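Acid phosphatase (Bacillus anthracis, PDB 2I33) probably hydrolyses phosphate monoesters at acidic pH, as a magnesium-binding class C acid phosphatase of the HAD superfamily. Local coordinates at residues A[225-230]-A[236-241]. Residues are numbered along the deposited sequence; the frame is centred on the assembly and turned at random.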
ATOM      1  N   ALA A 225       8.176  14.241  -7.228  1.00 27.32           N
ATOM      2  CA  ALA A 225       7.398  14.765  -8.360  1.00 27.54           C
ATOM      3  C   ALA A 225       6.691  16.068  -8.021  1.00 28.30           C
ATOM      4  O   ALA A 225       6.578  16.931  -8.871  1.00 28.15           O
ATOM      5  CB  ALA A 225       6.393  13.754  -8.883  1.00 27.75           C
ATOM      6  N   LEU A 226       6.205  16.204  -6.790  1.00 28.18           N
ATOM      7  CA  LEU A 226       5.558  17.447  -6.365  1.00 28.45           C
ATOM      8  C   LEU A 226       6.512  18.638  -6.354  1.00 27.73           C
ATOM      9  O   LEU A 226       6.084  19.771  -6.510  1.00 27.71           O
ATOM     10  CB  LEU A 226       4.944  17.285  -4.977  1.00 29.07           C
ATOM     11  CG  LEU A 226       3.812  16.260  -4.927  1.00 30.80           C
ATOM     12  CD1 LEU A 226       3.579  15.928  -3.494  1.00 33.78           C
ATOM     13  CD2 LEU A 226       2.550  16.778  -5.571  1.00 31.08           C
ATOM     14  N   TYR A 227       7.795  18.356  -6.144  1.00 27.81           N
ATOM     15  CA  TYR A 227       8.816  19.385  -6.082  1.00 27.59           C
ATOM     16  C   TYR A 227       9.518  19.539  -7.409  1.00 28.68           C
ATOM     17  O   TYR A 227      10.564  20.177  -7.467  1.00 28.10           O
ATOM     18  CB  TYR A 227       9.883  19.049  -5.023  1.00 27.43           C
ATOM     19  CG  TYR A 227       9.344  18.715  -3.667  1.00 27.08           C
ATOM     20  CD1 TYR A 227       8.192  19.321  -3.181  1.00 28.11           C
ATOM     21  CD2 TYR A 227      10.028  17.856  -2.835  1.00 26.90           C
ATOM     22  CE1 TYR A 227       7.701  19.010  -1.921  1.00 27.44           C
ATOM     23  CE2 TYR A 227       9.552  17.535  -1.589  1.00 26.76           C
ATOM     24  CZ  TYR A 227       8.391  18.108  -1.135  1.00 26.84           C
ATOM     25  OH  TYR A 227       7.912  17.763   0.102  1.00 27.50           O
ATOM     26  N   ASP A 228       8.968  18.944  -8.467  1.00 29.39           N
ATOM     27  CA  ASP A 228       9.673  18.841  -9.753  1.00 30.50           C
ATOM     28  C   ASP A 228      11.057  18.250  -9.538  1.00 30.93           C
ATOM     29  O   ASP A 228      12.024  18.668 -10.164  1.00 31.85           O
ATOM     30  CB  ASP A 228       9.787  20.202 -10.420  1.00 30.76           C
ATOM     31  CG  ASP A 228       8.454  20.873 -10.584  1.00 32.75           C
ATOM     32  OD1 ASP A 228       7.529  20.206 -11.099  1.00 35.79           O
ATOM     33  OD2 ASP A 228       8.339  22.066 -10.227  1.00 35.58           O
ATOM     34  N   TYR A 229      11.150  17.323  -8.592  1.00 31.00           N
ATOM     35  CA  TYR A 229      12.398  16.650  -8.257  1.00 32.21           C
ATOM     36  C   TYR A 229      13.510  17.575  -7.737  1.00 33.67           C
ATOM     37  O   TYR A 229      14.692  17.226  -7.785  1.00 34.72           O
ATOM     38  CB  TYR A 229      12.852  15.806  -9.444  1.00 31.99           C
ATOM     39  CG  TYR A 229      11.776  14.793  -9.813  1.00 31.90           C
ATOM     40  CD1 TYR A 229      11.585  13.630  -9.067  1.00 32.80           C
ATOM     41  CD2 TYR A 229      10.914  15.042 -10.873  1.00 32.46           C
ATOM     42  CE1 TYR A 229      10.587  12.719  -9.407  1.00 30.91           C
ATOM     43  CE2 TYR A 229       9.918  14.140 -11.215  1.00 32.25           C
ATOM     44  CZ  TYR A 229       9.750  12.986 -10.481  1.00 32.47           C
ATOM     45  OH  TYR A 229       8.754  12.106 -10.847  1.00 32.36           O
ATOM     46  N   ASN A 230      13.101  18.719  -7.203  1.00 33.77           N
ATOM     47  CA  ASN A 230      14.018  19.674  -6.599  1.00 35.22           C
ATOM     48  C   ASN A 230      13.831  19.717  -5.087  1.00 35.85           C
ATOM     49  O   ASN A 230      12.994  20.460  -4.573  1.00 36.27           O
ATOM     50  CB  ASN A 230      13.800  21.051  -7.203  1.00 35.26           C
ATOM     51  CG  ASN A 230      14.736  22.091  -6.619  1.00 35.55           C
ATOM     52  OD1 ASN A 230      15.696  21.746  -5.926  1.00 35.82           O
ATOM     53  ND2 ASN A 230      14.457  23.356  -6.881  1.00 36.65           N
ATOM     54  N   ALA A 236       9.828  25.927   3.723  1.00 37.28           N
ATOM     55  CA  ALA A 236       8.606  26.692   3.520  1.00 36.25           C
ATOM     56  C   ALA A 236       7.981  26.415   2.146  1.00 35.56           C
ATOM     57  O   ALA A 236       6.758  26.316   2.032  1.00 35.86           O
ATOM     58  CB  ALA A 236       8.877  28.192   3.697  1.00 36.37           C
ATOM     59  N   GLU A 237       8.820  26.294   1.113  1.00 34.17           N
ATOM     60  CA  GLU A 237       8.338  26.033  -0.240  1.00 33.56           C
ATOM     61  C   GLU A 237       7.680  24.672  -0.266  1.00 32.63           C
ATOM     62  O   GLU A 237       6.585  24.528  -0.795  1.00 32.46           O
ATOM     63  CB  GLU A 237       9.473  26.038  -1.266  1.00 33.71           C
ATOM     64  N   LYS A 238       8.356  23.681   0.310  1.00 31.97           N
ATOM     65  CA  LYS A 238       7.824  22.312   0.303  1.00 31.06           C
ATOM     66  C   LYS A 238       6.483  22.259   1.014  1.00 30.34           C
ATOM     67  O   LYS A 238       5.554  21.589   0.556  1.00 29.39           O
ATOM     68  CB  LYS A 238       8.789  21.315   0.966  1.00 31.33           C
ATOM     69  CG  LYS A 238      10.061  21.081   0.184  1.00 33.30           C
ATOM     70  CD  LYS A 238      10.999  20.129   0.892  1.00 35.88           C
ATOM     71  CE  LYS A 238      12.346  20.089   0.183  1.00 38.09           C
ATOM     72  NZ  LYS A 238      13.396  19.393   0.982  1.00 40.01           N
ATOM     73  N   ASP A 239       6.393  22.978   2.131  1.00 30.50           N
ATOM     74  CA  ASP A 239       5.174  23.006   2.933  1.00 30.56           C
ATOM     75  C   ASP A 239       3.987  23.534   2.114  1.00 29.99           C
ATOM     76  O   ASP A 239       2.901  22.955   2.140  1.00 29.79           O
ATOM     77  CB  ASP A 239       5.398  23.860   4.186  1.00 31.26           C
ATOM     78  CG  ASP A 239       4.190  23.899   5.087  1.00 32.24           C
ATOM     79  OD1 ASP A 239       3.622  22.830   5.359  1.00 36.89           O
ATOM     80  OD2 ASP A 239       3.804  25.014   5.515  1.00 37.87           O
ATOM     81  N   LYS A 240       4.199  24.616   1.374  1.00 29.16           N
ATOM     82  CA  LYS A 240       3.134  25.160   0.539  1.00 28.52           C
ATOM     83  C   LYS A 240       2.722  24.195  -0.573  1.00 27.97           C
ATOM     84  O   LYS A 240       1.531  24.044  -0.871  1.00 27.80           O
ATOM     85  CB  LYS A 240       3.559  26.488  -0.076  1.00 28.33           C
ATOM     86  CG  LYS A 240       2.516  27.088  -0.997  1.00 29.63           C
ATOM     87  CD  LYS A 240       2.927  28.465  -1.468  1.00 31.20           C
ATOM     88  CE  LYS A 240       1.941  29.032  -2.491  1.00 32.70           C
ATOM     89  NZ  LYS A 240       0.528  29.014  -1.991  1.00 34.40           N
ATOM     90  N   ILE A 241       3.711  23.568  -1.199  1.00 27.00           N
ATOM     91  CA  ILE A 241       3.460  22.612  -2.267  1.00 26.51           C
ATOM     92  C   ILE A 241       2.652  21.462  -1.736  1.00 26.67           C
ATOM     93  O   ILE A 241       1.710  21.013  -2.376  1.00 25.83           O
ATOM     94  CB  ILE A 241       4.767  22.079  -2.873  1.00 26.44           C
ATOM     95  CG1 ILE A 241       5.481  23.205  -3.646  1.00 27.51           C
ATOM     96  CG2 ILE A 241       4.509  20.907  -3.786  1.00 27.63           C
ATOM     97  CD1 ILE A 241       6.876  22.846  -4.081  1.00 28.19           C
TER
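Tyr227 lays one face of its ring against the side chain of Lys238, a CH-pi contact where the Schellman-capped end of helix 221-226 meets helix 235-244. Lys238 CG stands 3.9 Å from the centroid of the Tyr227 ring, 21° off the normal and displaced toward the rim, closest to CZ at 3.7 Å. The lysine chain crosses the ring at about a right angle to the tyrosine side chain: CB lies by OH and CE1, CG over the ring, and CD, with the chain extended from there, by CE2 and CZ. That path carries NZ past the ring to the carbonyl oxygen of Phe231, where it is hydrogen-bonded. Phe231 also meets the Tyr227 ring edge-to-face, and the phenol OH is hydrogen-bonded to Glu223 and Arg242, which should limit how far the ring can shift.

One helical turn after Lys238, Ile241 touches both Tyr227 and Leu226 with both of its branches, CD1 mainly against the ring and CG2 mainly against Leu226. Its CD1 approaches the ring obliquely, 3.9 Å from Tyr227 CD1. With CG1 beside the backbone N (chi1 -69°), the CG2 methyl falls anti to that N and reaches Leu226, 3.8 Å from its CB. Leu226 itself continues past this contact to Val193 of helix 193-202 and to Leu25 of the second subunit, which places the junction beside the subunit interface.

The chain turns sharply straight after Tyr227. Asp228, at positive phi, is the C-prime residue of the Schellman motif, its N bonded to Ala225 O, and the type I' turn from Tyr227 to Asn230 is closed by Asn230 N on Tyr227 O at 2.9 Å. Between the two segments the tightest approach is a methyl against a carbonyl: Ile241 CG2 lies 3.3 Å from Leu226 O.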